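Local coordinates for DNA repair and telomere maintenance protein nbs1 (Schizosaccharomyces pombe, PDB 3HUF) that serves in the MRN complex in DNA double-strand break repair, its N-terminal FHA and BRCT domains binding phosphorylated partners such as Ctp1, at residues A[1-6]-A[15-20]; A[21-26]-A[50-55]; A[154-159]-A[212-217]; A[161-166]-A[292-297]. One frame throughout, in Å; residues are numbered along the deposited sequence.

Contact 1: A[1-6]-A[15-20]; sequences MWIIEA and SRILFP
Ile-4 and Arg-16 form a hydrogen-bonded antiparallel pair, Ile-4 N giving to Arg-16 O at 2.8 Å and Arg-16 N returning a bond of 2.8 Å to Ile-4 O. A third backbone bond runs from Leu-18 N to Trp-2 O (2.9 Å). The apolar contacts divide between the two faces of this hairpin. On one face, Ile-4 CG2 meets Leu-18 CD1 at 3.7 Å, the two side chains crossing at about a right angle. On the other, Ile-3 and Ile-17 lie side by side and point the same way, CG1 of Ile-3 being 4.2 Å from CG1 of Ile-17. A Met-aromatic contact lies at the open end: Met-1 SD rests at the edge of the Phe-19 ring, 5.5 Å from the centroid, and a bend at chi3 (42°) turns Met-1 CE toward Phe-19 CE2, 3.4 Å away. Strand 2-6 is flanked by strand 16-18 and by strand 109-113, whose Tyr-112 exchanges backbone hydrogen bonds with Ile-3. Ile-4, Arg-16 and Leu-18 pack on Ile-36 of strand 35-37, so their face of the six-stranded sheet looks inward, onto the second sheet of the FHA beta sandwich.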
loop_
_atom_site.group_PDB
_atom_site.type_symbol
_atom_site.label_atom_id
_atom_site.label_comp_id
_atom_site.label_asym_id
_atom_site.label_seq_id
_atom_site.Cartn_x
_atom_site.Cartn_y
_atom_site.Cartn_z
ATOM N N MET A 1 -0.936 1.454 8.120
ATOM C CA MET A 1 -1.674 1.261 9.397
ATOM C C MET A 1 -0.839 1.811 10.548
ATOM O O MET A 1 0.367 2.012 10.394
ATOM C CB MET A 1 -1.977 -0.222 9.599
ATOM C CG MET A 1 -3.000 -0.778 8.587
ATOM S SD MET A 1 -3.578 -2.317 9.260
ATOM C CE MET A 1 -3.683 -1.645 10.886
ATOM N N TRP A 2 -1.487 2.065 11.677
ATOM C CA TRP A 2 -0.822 2.620 12.857
ATOM C C TRP A 2 -0.310 1.479 13.717
ATOM O O TRP A 2 -0.992 0.472 13.889
ATOM C CB TRP A 2 -1.786 3.485 13.694
ATOM C CG TRP A 2 -1.886 4.916 13.236
ATOM C CD1 TRP A 2 -2.952 5.523 12.610
ATOM C CD2 TRP A 2 -0.866 5.906 13.347
ATOM N NE1 TRP A 2 -2.641 6.841 12.330
ATOM C CE2 TRP A 2 -1.367 7.096 12.775
ATOM C CE3 TRP A 2 0.430 5.910 13.894
ATOM C CZ2 TRP A 2 -0.613 8.281 12.730
ATOM C CZ3 TRP A 2 1.175 7.101 13.849
ATOM C CH2 TRP A 2 0.650 8.256 13.279
ATOM N N ILE A 3 0.899 1.659 14.245
ATOM C CA ILE A 3 1.521 0.709 15.158
ATOM C C ILE A 3 2.090 1.472 16.343
ATOM O O ILE A 3 2.560 2.593 16.166
ATOM C CB ILE A 3 2.674 -0.030 14.484
ATOM C CG1 ILE A 3 2.194 -0.747 13.212
ATOM C CG2 ILE A 3 3.336 -1.000 15.462
ATOM C CD1 ILE A 3 2.741 -0.050 11.981
ATOM N N ILE A 4 2.005 0.894 17.548
ATOM C CA ILE A 4 2.741 1.429 18.709
ATOM C C ILE A 4 3.726 0.420 19.312
ATOM O O ILE A 4 3.495 -0.777 19.307
ATOM C CB ILE A 4 1.809 1.971 19.839
ATOM C CG1 ILE A 4 0.884 0.872 20.366
ATOM C CG2 ILE A 4 1.019 3.170 19.336
ATOM C CD1 ILE A 4 0.181 1.210 21.666
ATOM N N GLU A 5 4.832 0.934 19.812
ATOM C CA GLU A 5 5.766 0.161 20.596
ATOM C C GLU A 5 6.448 1.134 21.545
ATOM O O GLU A 5 6.260 2.345 21.419
ATOM C CB GLU A 5 6.787 -0.574 19.708
ATOM C CG GLU A 5 7.566 0.319 18.774
ATOM C CD GLU A 5 8.618 -0.445 17.974
ATOM O OE1 GLU A 5 8.633 -1.699 18.037
ATOM O OE2 GLU A 5 9.436 0.208 17.286
ATOM N N ALA A 6 7.225 0.614 22.494
ATOM C CA ALA A 6 7.917 1.468 23.458
ATOM C C ALA A 6 9.238 0.855 23.859
ATOM O O ALA A 6 9.474 -0.337 23.636
ATOM C CB ALA A 6 7.072 1.680 24.676
ATOM N N SER A 15 4.820 -4.858 20.469
ATOM C CA SER A 15 4.221 -3.792 19.656
ATOM C C SER A 15 2.758 -4.110 19.398
ATOM O O SER A 15 2.284 -5.201 19.717
ATOM C CB SER A 15 4.970 -3.582 18.344
ATOM O OG SER A 15 4.850 -4.718 17.505
ATOM N N ARG A 16 2.018 -3.153 18.862
ATOM C CA ARG A 16 0.608 -3.406 18.612
ATOM C C ARG A 16 0.078 -2.582 17.459
ATOM O O ARG A 16 0.303 -1.385 17.394
ATOM C CB ARG A 16 -0.220 -3.138 19.875
ATOM C CG ARG A 16 -1.711 -3.269 19.619
ATOM C CD ARG A 16 -2.501 -3.415 20.871
ATOM N NE ARG A 16 -3.926 -3.472 20.565
ATOM C CZ ARG A 16 -4.883 -3.450 21.484
ATOM N NH1 ARG A 16 -4.565 -3.383 22.775
ATOM N NH2 ARG A 16 -6.158 -3.503 21.109
ATOM N N ILE A 17 -0.641 -3.239 16.556
ATOM C CA ILE A 17 -1.330 -2.544 15.472
ATOM C C ILE A 17 -2.662 -1.941 15.966
ATOM O O ILE A 17 -3.508 -2.643 16.508
ATOM C CB ILE A 17 -1.610 -3.499 14.309
ATOM C CG1 ILE A 17 -0.299 -4.033 13.741
ATOM C CG2 ILE A 17 -2.316 -2.784 13.201
ATOM C CD1 ILE A 17 -0.548 -5.179 12.794
ATOM N N LEU A 18 -2.829 -0.639 15.777
ATOM C CA LEU A 18 -4.022 0.053 16.235
ATOM C C LEU A 18 -4.941 0.353 15.058
ATOM O O LEU A 18 -4.578 1.036 14.132
ATOM C CB LEU A 18 -3.635 1.372 16.950
ATOM C CG LEU A 18 -2.756 1.240 18.202
ATOM C CD1 LEU A 18 -2.603 2.639 18.893
ATOM C CD2 LEU A 18 -3.319 0.181 19.193
ATOM N N PHE A 19 -6.158 -0.139 15.119
ATOM C CA PHE A 19 -7.120 0.121 14.074
ATOM C C PHE A 19 -7.930 1.370 14.434
ATOM O O PHE A 19 -7.929 1.784 15.585
ATOM C CB PHE A 19 -8.032 -1.096 13.926
ATOM C CG PHE A 19 -7.291 -2.380 13.772
ATOM C CD1 PHE A 19 -7.464 -3.411 14.692
ATOM C CD2 PHE A 19 -6.429 -2.577 12.712
ATOM C CE1 PHE A 19 -6.782 -4.623 14.542
ATOM C CE2 PHE A 19 -5.753 -3.769 12.553
ATOM C CZ PHE A 19 -5.922 -4.794 13.481
ATOM N N PRO A 20 -8.567 2.006 13.431
ATOM C CA PRO A 20 -9.590 3.016 13.662
ATOM C C PRO A 20 -10.561 2.636 14.780
ATOM O O PRO A 20 -11.073 1.512 14.800
ATOM C CB PRO A 20 -10.306 3.071 12.315
ATOM C CG PRO A 20 -9.136 2.897 11.321
ATOM C CD PRO A 20 -8.285 1.842 11.986
#

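Contact 2: A[21-26]-A[50-55]; sequences GTYIVG and FTILTP
Val-25 turns CG1 anti to its own backbone N (chi1 -176°), and this leaves the other branch, CG2, beside that nitrogen and aimed at Phe-50. The Phe-50 ring, set by a chi2 of only -11°, presents a face to that methyl. CG2 sits 3.6 Å from the ring centroid and 9° off the normal, a CH-pi contact in which the methyl is nearly equidistant from all six ring carbons. Phe-68 of strand 68-72 also meets the Phe-50 ring, with the planes inclined.

Four backbone bonds hold the two strands in antiparallel register. Tyr-23 N gives to Phe-50 O at 2.8 Å, and Phe-50 N gives to Tyr-23 O at 3.0 Å. Two residues along, Ile-52 N reaches Gly-21 O at 2.9 Å, and Gly-21 N reaches Ile-52 O at 3.0 Å. These strands are neighbours in the five-stranded sheet of the FHA beta sandwich, with strand 35-37 beyond Val-25 and strand 68-72 beyond Phe-50.

Tyr-23, Phe-50 and Ile-52 share one face. The Tyr-23 ring takes Phe-50 O at its edge, near the ring plane, and its hydroxyl is bonded to Phe-19 N, while Ile-52 CD1 approaches Tyr-23 CE1 at 4.4 Å. On the reverse face Thr-22 and Thr-51 are paired, CG2 of Thr-22 touching OG1 of Thr-51 at 3.4 Å. The backbone angles of Gly-21 would press a beta carbon against the carbonyl oxygen of Pro-20.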
loop_
_atom_site.group_PDB
_atom_site.type_symbol
_atom_site.label_atom_id
_atom_site.label_comp_id
_atom_site.label_asym_id
_atom_site.label_seq_id
_atom_site.Cartn_x
_atom_site.Cartn_y
_atom_site.Cartn_z
ATOM N N GLY A 21 -10.805 3.589 15.680
ATOM C CA GLY A 21 -11.691 3.395 16.818
ATOM C C GLY A 21 -11.009 4.052 18.002
ATOM O O GLY A 21 -10.080 4.850 17.839
ATOM N N THR A 22 -11.454 3.708 19.202
ATOM C CA THR A 22 -10.966 4.360 20.399
ATOM C C THR A 22 -10.363 3.389 21.406
ATOM O O THR A 22 -10.883 2.299 21.624
ATOM C CB THR A 22 -12.093 5.144 21.076
ATOM O OG1 THR A 22 -12.819 5.901 20.090
ATOM C CG2 THR A 22 -11.500 6.101 22.055
ATOM N N TYR A 23 -9.277 3.808 22.036
ATOM C CA TYR A 23 -8.571 3.025 23.021
ATOM C C TYR A 23 -8.467 3.830 24.303
ATOM O O TYR A 23 -8.229 5.033 24.263
ATOM C CB TYR A 23 -7.160 2.700 22.519
ATOM C CG TYR A 23 -7.169 1.884 21.235
ATOM C CD1 TYR A 23 -7.206 2.512 19.982
ATOM C CD2 TYR A 23 -7.187 0.487 21.275
ATOM C CE1 TYR A 23 -7.238 1.766 18.786
ATOM C CE2 TYR A 23 -7.216 -0.274 20.085
ATOM C CZ TYR A 23 -7.241 0.374 18.852
ATOM O OH TYR A 23 -7.270 -0.372 17.696
ATOM N N ILE A 24 -8.630 3.161 25.440
ATOM C CA ILE A 24 -8.257 3.756 26.715
ATOM C C ILE A 24 -6.934 3.150 27.141
ATOM O O ILE A 24 -6.716 1.927 27.088
ATOM C CB ILE A 24 -9.369 3.672 27.794
ATOM C CG1 ILE A 24 -10.345 4.821 27.605
ATOM C CG2 ILE A 24 -8.805 3.838 29.207
ATOM C CD1 ILE A 24 -11.534 4.448 26.848
ATOM N N VAL A 25 -6.025 4.049 27.493
ATOM C CA VAL A 25 -4.638 3.730 27.747
ATOM C C VAL A 25 -4.359 4.095 29.215
ATOM O O VAL A 25 -4.693 5.190 29.670
ATOM C CB VAL A 25 -3.746 4.564 26.779
ATOM C CG1 VAL A 25 -2.291 4.218 26.926
ATOM C CG2 VAL A 25 -4.236 4.416 25.301
ATOM N N GLY A 26 -3.777 3.171 29.964
ATOM C CA GLY A 26 -3.622 3.380 31.396
ATOM C C GLY A 26 -2.947 2.243 32.132
ATOM O O GLY A 26 -2.812 1.127 31.609
ATOM N N PHE A 50 -6.810 7.362 22.945
ATOM C CA PHE A 50 -6.325 7.480 21.583
ATOM C C PHE A 50 -7.514 7.155 20.694
ATOM O O PHE A 50 -8.132 6.104 20.857
ATOM C CB PHE A 50 -5.253 6.437 21.260
ATOM C CG PHE A 50 -3.989 6.533 22.078
ATOM C CD1 PHE A 50 -3.714 7.626 22.902
ATOM C CD2 PHE A 50 -3.056 5.524 21.975
ATOM C CE1 PHE A 50 -2.538 7.678 23.633
ATOM C CE2 PHE A 50 -1.859 5.561 22.690
ATOM C CZ PHE A 50 -1.594 6.638 23.518
ATOM N N THR A 51 -7.830 8.049 19.767
ATOM C CA THR A 51 -8.909 7.850 18.804
ATOM C C THR A 51 -8.286 7.945 17.433
ATOM O O THR A 51 -7.596 8.914 17.120
ATOM C CB THR A 51 -10.051 8.900 18.937
ATOM O OG1 THR A 51 -10.561 8.876 20.271
ATOM C CG2 THR A 51 -11.204 8.582 17.984
ATOM N N ILE A 52 -8.451 6.894 16.646
ATOM C CA ILE A 52 -7.916 6.882 15.300
ATOM C C ILE A 52 -9.102 6.976 14.365
ATOM O O ILE A 52 -10.033 6.171 14.461
ATOM C CB ILE A 52 -7.059 5.640 15.045
ATOM C CG1 ILE A 52 -5.861 5.688 16.005
ATOM C CG2 ILE A 52 -6.605 5.589 13.568
ATOM C CD1 ILE A 52 -5.039 4.455 16.011
ATOM N N LEU A 53 -9.103 7.982 13.491
ATOM C CA LEU A 53 -10.212 8.089 12.552
ATOM C C LEU A 53 -9.976 7.134 11.406
ATOM O O LEU A 53 -8.866 6.748 11.116
ATOM C CB LEU A 53 -10.469 9.526 12.064
ATOM C CG LEU A 53 -10.712 10.595 13.127
ATOM C CD1 LEU A 53 -10.992 11.963 12.482
ATOM C CD2 LEU A 53 -11.842 10.181 14.115
ATOM N N THR A 54 -11.059 6.758 10.770
ATOM C CA THR A 54 -11.070 5.913 9.599
ATOM C C THR A 54 -10.441 6.721 8.397
ATOM O O THR A 54 -10.402 7.955 8.419
ATOM C CB THR A 54 -12.568 5.522 9.473
ATOM O OG1 THR A 54 -12.770 4.107 9.319
ATOM C CG2 THR A 54 -13.336 6.365 8.555
ATOM N N PRO A 55 -9.866 6.045 7.395
ATOM C CA PRO A 55 -9.205 6.856 6.345
ATOM C C PRO A 55 -10.142 7.584 5.368
ATOM O O PRO A 55 -11.289 7.187 5.213
ATOM C CB PRO A 55 -8.344 5.826 5.605
ATOM C CG PRO A 55 -9.045 4.503 5.836
ATOM C CD PRO A 55 -9.691 4.592 7.188
#

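Contact 3: A[154-159]-A[212-217]; sequences NRQAGS and NDQFPS
Gln-156 and Asn-212 join two side-chain amides by a reciprocal pair of hydrogen bonds, in a contact between loops that has no backbone-to-backbone bond across it. Asn-212 ND2 gives to Gln-156 OE1 at 2.8 Å, on a lone pair in the carbonyl plane and with an almost straight N-H (171°). The return bond, from Gln-156 NE2 to Asn-212 OD1, measures 2.9 Å, its donor tilted from the carbonyl plane. The side chains come from opposite directions with their amide planes 32° apart, so the pair is twisted rather than flat. Gln-156 reaches across because CG lies anti to its backbone N (chi1 -155°) and the chain runs on extended.

Asn-212 OD1 is gripped twice: Gln-214 N also gives to it, at 3.2 Å, from the opposite face of the amide plane. That bond makes an Asx turn, which falls within the type I beta turn from Asn-212 to Phe-215, closed by Phe-215 N bonding to Asn-212 O. Asn-212 ND2 has a further bond to Ile-208 O. The turn follows helix 198-209 and meets the loop that leads from strand 150-152 to helix 163-170 in BRCT 1.

Beside the amide pair, Gln-214 CG packs against Gln-156 NE2 at 3.4 Å. Gln-214 OE1 turns to Ile-161 N. The edge of the Phe-215 ring faces Gln-156 OE1, with CE1 at 4.1 Å from it, and the ring also meets Phe-169 of helix 163-170.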
loop_
_atom_site.group_PDB
_atom_site.type_symbol
_atom_site.label_atom_id
_atom_site.label_comp_id
_atom_site.label_asym_id
_atom_site.label_seq_id
_atom_site.Cartn_x
_atom_site.Cartn_y
_atom_site.Cartn_z
ATOM N N ASN A 154 -8.233 -9.239 -10.157
ATOM C CA ASN A 154 -9.427 -10.089 -10.229
ATOM C C ASN A 154 -9.037 -11.562 -10.281
ATOM O O ASN A 154 -7.910 -11.900 -10.674
ATOM C CB ASN A 154 -10.326 -9.774 -11.447
ATOM C CG ASN A 154 -10.690 -8.305 -11.555
ATOM O OD1 ASN A 154 -10.624 -7.551 -10.568
ATOM N ND2 ASN A 154 -11.069 -7.879 -12.773
ATOM N N ARG A 155 -9.971 -12.418 -9.863
ATOM C CA ARG A 155 -9.872 -13.863 -10.059
ATOM C C ARG A 155 -9.405 -14.133 -11.482
ATOM O O ARG A 155 -10.099 -13.788 -12.443
ATOM C CB ARG A 155 -11.244 -14.502 -9.840
ATOM C CG ARG A 155 -11.260 -16.005 -9.706
ATOM C CD ARG A 155 -12.705 -16.509 -9.625
ATOM N NE ARG A 155 -12.789 -17.960 -9.586
ATOM C CZ ARG A 155 -13.001 -18.659 -8.474
ATOM N NH1 ARG A 155 -13.156 -18.028 -7.312
ATOM N NH2 ARG A 155 -13.058 -19.990 -8.521
ATOM N N GLN A 156 -8.217 -14.724 -11.610
ATOM C CA GLN A 156 -7.601 -14.990 -12.917
ATOM C C GLN A 156 -8.313 -16.153 -13.575
ATOM O O GLN A 156 -7.750 -17.253 -13.729
ATOM C CB GLN A 156 -6.116 -15.312 -12.761
ATOM C CG GLN A 156 -5.283 -15.009 -13.992
ATOM C CD GLN A 156 -3.842 -15.464 -13.840
ATOM O OE1 GLN A 156 -3.146 -15.047 -12.913
ATOM N NE2 GLN A 156 -3.382 -16.310 -14.760
ATOM N N ALA A 157 -9.552 -15.906 -13.982
ATOM C CA ALA A 157 -10.501 -16.981 -14.255
ATOM C C ALA A 157 -10.122 -17.830 -15.479
ATOM O O ALA A 157 -10.964 -18.105 -16.322
ATOM C CB ALA A 157 -11.904 -16.384 -14.401
ATOM N N GLY A 158 -8.854 -18.245 -15.554
ATOM C CA GLY A 158 -8.284 -18.867 -16.756
ATOM C C GLY A 158 -8.160 -17.906 -17.941
ATOM O O GLY A 158 -8.158 -18.331 -19.100
ATOM N N SER A 159 -8.054 -16.607 -17.657
ATOM C CA SER A 159 -8.007 -15.593 -18.711
ATOM C C SER A 159 -6.841 -14.615 -18.536
ATOM O O SER A 159 -6.128 -14.654 -17.525
ATOM C CB SER A 159 -9.336 -14.822 -18.785
ATOM O OG SER A 159 -9.570 -14.075 -17.599
ATOM N N ASN A 212 2.481 -19.521 -13.606
ATOM C CA ASN A 212 1.478 -18.617 -14.153
ATOM C C ASN A 212 1.962 -18.017 -15.478
ATOM O O ASN A 212 2.898 -17.220 -15.480
ATOM C CB ASN A 212 1.174 -17.524 -13.123
ATOM C CG ASN A 212 -0.141 -16.813 -13.389
ATOM O OD1 ASN A 212 -0.549 -16.643 -14.535
ATOM N ND2 ASN A 212 -0.806 -16.379 -12.322
ATOM N N ASP A 213 1.328 -18.402 -16.593
ATOM C CA ASP A 213 1.732 -17.918 -17.922
ATOM C C ASP A 213 1.331 -16.465 -18.241
ATOM O O ASP A 213 1.413 -16.020 -19.391
ATOM C CB ASP A 213 1.278 -18.881 -19.039
ATOM C CG ASP A 213 -0.226 -18.786 -19.363
ATOM O OD1 ASP A 213 -1.005 -18.100 -18.658
ATOM O OD2 ASP A 213 -0.635 -19.433 -20.352
ATOM N N GLN A 214 0.883 -15.737 -17.233
ATOM C CA GLN A 214 0.557 -14.340 -17.408
ATOM C C GLN A 214 1.660 -13.479 -16.786
ATOM O O GLN A 214 1.670 -12.259 -16.944
ATOM C CB GLN A 214 -0.810 -14.029 -16.778
ATOM C CG GLN A 214 -1.995 -14.719 -17.475
ATOM C CD GLN A 214 -2.209 -14.215 -18.901
ATOM O OE1 GLN A 214 -2.388 -13.017 -19.124
ATOM N NE2 GLN A 214 -2.184 -15.134 -19.869
ATOM N N PHE A 215 2.587 -14.136 -16.087
ATOM C CA PHE A 215 3.705 -13.458 -15.429
ATOM C C PHE A 215 5.027 -14.103 -15.808
ATOM O O PHE A 215 5.082 -15.316 -16.013
ATOM C CB PHE A 215 3.567 -13.540 -13.912
ATOM C CG PHE A 215 2.430 -12.743 -13.358
ATOM C CD1 PHE A 215 1.199 -13.343 -13.117
ATOM C CD2 PHE A 215 2.597 -11.386 -13.065
ATOM C CE1 PHE A 215 0.153 -12.609 -12.605
ATOM C CE2 PHE A 215 1.568 -10.636 -12.563
ATOM C CZ PHE A 215 0.342 -11.230 -12.320
ATOM N N PRO A 216 6.103 -13.296 -15.897
ATOM C CA PRO A 216 7.431 -13.903 -15.921
ATOM C C PRO A 216 7.919 -14.091 -14.482
ATOM O O PRO A 216 7.131 -13.923 -13.548
ATOM C CB PRO A 216 8.274 -12.872 -16.673
ATOM C CG PRO A 216 7.626 -11.561 -16.365
ATOM C CD PRO A 216 6.169 -11.824 -16.005
ATOM N N SER A 217 9.193 -14.439 -14.308
ATOM C CA SER A 217 9.750 -14.704 -12.973
ATOM C C SER A 217 9.736 -13.497 -12.021
ATOM O O SER A 217 9.433 -13.633 -10.826
ATOM C CB SER A 217 11.172 -15.268 -13.098
ATOM O OG SER A 217 11.155 -16.618 -13.553
#

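Contact 4: A[161-166]-A[292-297]; sequences ITVGTM and LTIEQL
The carboxylate of Glu-295 carries a methyl over one of its faces: Val-163 CG2 sits 3.2 Å from OE2 and 3.5 Å from CD. A water on the same side of that plane links the segments, accepting from Val-163 N at 3.2 Å and donating to Glu-295 OE2 at 3.3 Å. No direct hydrogen bond crosses the contact, so this bridge is its polar link. The Glu-295 chain is bent at chi2 (87°), which folds the carboxylate back toward the start of helix 163-170. The negative group may interact favourably with the amide end of that helix.

The remaining contacts are apolar. Val-163 CG1, anti to its backbone N, touches Ile-294 CD1 at 4.1 Å, the two side chains crossing at about a right angle. The extended Met-166 chain brings CE to 4.0 Å from Glu-295 CA.

Both helices have capped starts. Thr-293 and Gln-296 make a capping box: Gln-296 N gives to Thr-293 OG1 at 3.0 Å, and Gln-296 OE1 takes Thr-293 N at 2.8 Å in its carbonyl plane. Thr-162 caps the other helix through a weak bond from Thr-165 N.

Met-166 also packs on Trp-298, and Val-163 on Leu-243 of helix 238-246. One helix of BRCT 1 thus meets two of BRCT 2, as in the three-helix interface of canonical tandem BRCT repeats.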
loop_
_atom_site.group_PDB
_atom_site.type_symbol
_atom_site.label_atom_id
_atom_site.label_comp_id
_atom_site.label_asym_id
_atom_site.label_seq_id
_atom_site.Cartn_x
_atom_site.Cartn_y
_atom_site.Cartn_z
ATOM N N ILE A 161 -4.537 -11.375 -17.818
ATOM C CA ILE A 161 -4.513 -10.337 -16.765
ATOM C C ILE A 161 -4.719 -8.941 -17.381
ATOM O O ILE A 161 -4.462 -8.731 -18.568
ATOM C CB ILE A 161 -3.205 -10.350 -15.905
ATOM C CG1 ILE A 161 -1.957 -10.079 -16.764
ATOM C CG2 ILE A 161 -3.109 -11.646 -15.073
ATOM C CD1 ILE A 161 -0.694 -9.790 -15.957
ATOM N N THR A 162 -5.196 -8.006 -16.575
ATOM C CA THR A 162 -5.480 -6.655 -17.044
ATOM C C THR A 162 -4.225 -5.789 -17.056
ATOM O O THR A 162 -3.227 -6.126 -16.420
ATOM C CB THR A 162 -6.496 -5.965 -16.119
ATOM O OG1 THR A 162 -5.949 -5.888 -14.797
ATOM C CG2 THR A 162 -7.828 -6.724 -16.093
ATOM N N VAL A 163 -4.300 -4.666 -17.778
ATOM C CA VAL A 163 -3.234 -3.654 -17.806
ATOM C C VAL A 163 -2.891 -3.126 -16.405
ATOM O O VAL A 163 -1.732 -2.832 -16.113
ATOM C CB VAL A 163 -3.615 -2.456 -18.706
ATOM C CG1 VAL A 163 -2.402 -1.577 -18.961
ATOM C CG2 VAL A 163 -4.151 -2.947 -20.022
ATOM N N GLY A 164 -3.901 -3.019 -15.541
ATOM C CA GLY A 164 -3.682 -2.577 -14.164
ATOM C C GLY A 164 -2.756 -3.535 -13.443
ATOM O O GLY A 164 -1.867 -3.121 -12.679
ATOM N N THR A 165 -2.951 -4.826 -13.713
ATOM C CA THR A 165 -2.115 -5.859 -13.114
ATOM C C THR A 165 -0.694 -5.794 -13.650
ATOM O O THR A 165 0.256 -5.839 -12.874
ATOM C CB THR A 165 -2.694 -7.256 -13.333
ATOM O OG1 THR A 165 -4.049 -7.273 -12.876
ATOM C CG2 THR A 165 -1.889 -8.280 -12.557
ATOM N N MET A 166 -0.565 -5.672 -14.972
ATOM C CA MET A 166 0.735 -5.594 -15.626
ATOM C C MET A 166 1.542 -4.418 -15.081
ATOM O O MET A 166 2.742 -4.544 -14.798
ATOM C CB MET A 166 0.555 -5.399 -17.125
ATOM C CG MET A 166 -0.202 -6.496 -17.853
ATOM S SD MET A 166 -0.672 -5.938 -19.513
ATOM C CE MET A 166 -1.710 -7.317 -20.060
ATOM N N LEU A 292 -0.387 -1.884 -31.982
ATOM C CA LEU A 292 -0.397 -2.910 -30.937
ATOM C C LEU A 292 -1.162 -2.388 -29.724
ATOM O O LEU A 292 -1.144 -1.184 -29.455
ATOM C CB LEU A 292 1.031 -3.219 -30.477
ATOM C CG LEU A 292 2.007 -3.909 -31.428
ATOM C CD1 LEU A 292 3.433 -3.718 -30.935
ATOM C CD2 LEU A 292 1.674 -5.398 -31.579
ATOM N N THR A 293 -1.837 -3.286 -28.999
ATOM C CA THR A 293 -2.341 -2.968 -27.658
ATOM C C THR A 293 -1.238 -3.305 -26.657
ATOM O O THR A 293 -0.323 -4.067 -26.984
ATOM C CB THR A 293 -3.644 -3.743 -27.286
ATOM O OG1 THR A 293 -3.407 -5.155 -27.314
ATOM C CG2 THR A 293 -4.777 -3.409 -28.241
ATOM N N ILE A 294 -1.315 -2.735 -25.454
ATOM C CA ILE A 294 -0.407 -3.111 -24.357
ATOM C C ILE A 294 -0.590 -4.600 -24.019
ATOM O O ILE A 294 0.377 -5.315 -23.741
ATOM C CB ILE A 294 -0.631 -2.257 -23.090
ATOM C CG1 ILE A 294 -0.690 -0.768 -23.452
ATOM C CG2 ILE A 294 0.476 -2.527 -22.081
ATOM C CD1 ILE A 294 -0.831 0.186 -22.275
ATOM N N GLU A 295 -1.845 -5.045 -24.075
ATOM C CA GLU A 295 -2.222 -6.444 -23.907
ATOM C C GLU A 295 -1.449 -7.341 -24.880
ATOM O O GLU A 295 -0.935 -8.388 -24.489
ATOM C CB GLU A 295 -3.743 -6.611 -24.082
ATOM C CG GLU A 295 -4.608 -6.068 -22.920
ATOM C CD GLU A 295 -4.986 -4.573 -23.033
ATOM O OE1 GLU A 295 -4.317 -3.806 -23.768
ATOM O OE2 GLU A 295 -5.964 -4.156 -22.363
ATOM N N GLN A 296 -1.348 -6.911 -26.138
ATOM C CA GLN A 296 -0.586 -7.647 -27.145
ATOM C C GLN A 296 0.919 -7.550 -26.894
ATOM O O GLN A 296 1.662 -8.507 -27.120
ATOM C CB GLN A 296 -0.925 -7.139 -28.542
ATOM C CG GLN A 296 -2.276 -7.619 -29.073
ATOM C CD GLN A 296 -2.756 -6.820 -30.288
ATOM O OE1 GLN A 296 -2.784 -5.588 -30.266
ATOM N NE2 GLN A 296 -3.144 -7.525 -31.346
ATOM N N LEU A 297 1.350 -6.386 -26.412
ATOM C CA LEU A 297 2.754 -6.118 -26.099
ATOM C C LEU A 297 3.252 -6.952 -24.912
ATOM O O LEU A 297 4.410 -7.367 -24.892
ATOM C CB LEU A 297 2.940 -4.629 -25.786
ATOM C CG LEU A 297 4.011 -3.784 -26.476
ATOM C CD1 LEU A 297 4.319 -2.574 -25.601
ATOM C CD2 LEU A 297 5.278 -4.560 -26.769
HETATM O O HOH W 1 -7.083 -4.581 -19.307
#

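How the contacts relate
From the N terminus, contact 1 closes the short loop of the first hairpin, and the chain then runs straight on through strand 21-26 into contact 2, which closes a longer loop in the second sheet. The two lie in series and touch, Leu-18 packing against Ile-52, so together they join the two sheets of the FHA sandwich. About 20 Å away at the nearest atoms, on the opposite side of the chain's centre, contacts 3 and 4 cross: 161-166 falls inside the loop closed by contact 3, and 212-217 inside the one closed by contact 4. They meet where Phe-215 packs on Thr-165. Contact 3 ties BRCT 1 to the turn after helix 198-209, and contact 4 ties it to BRCT 2.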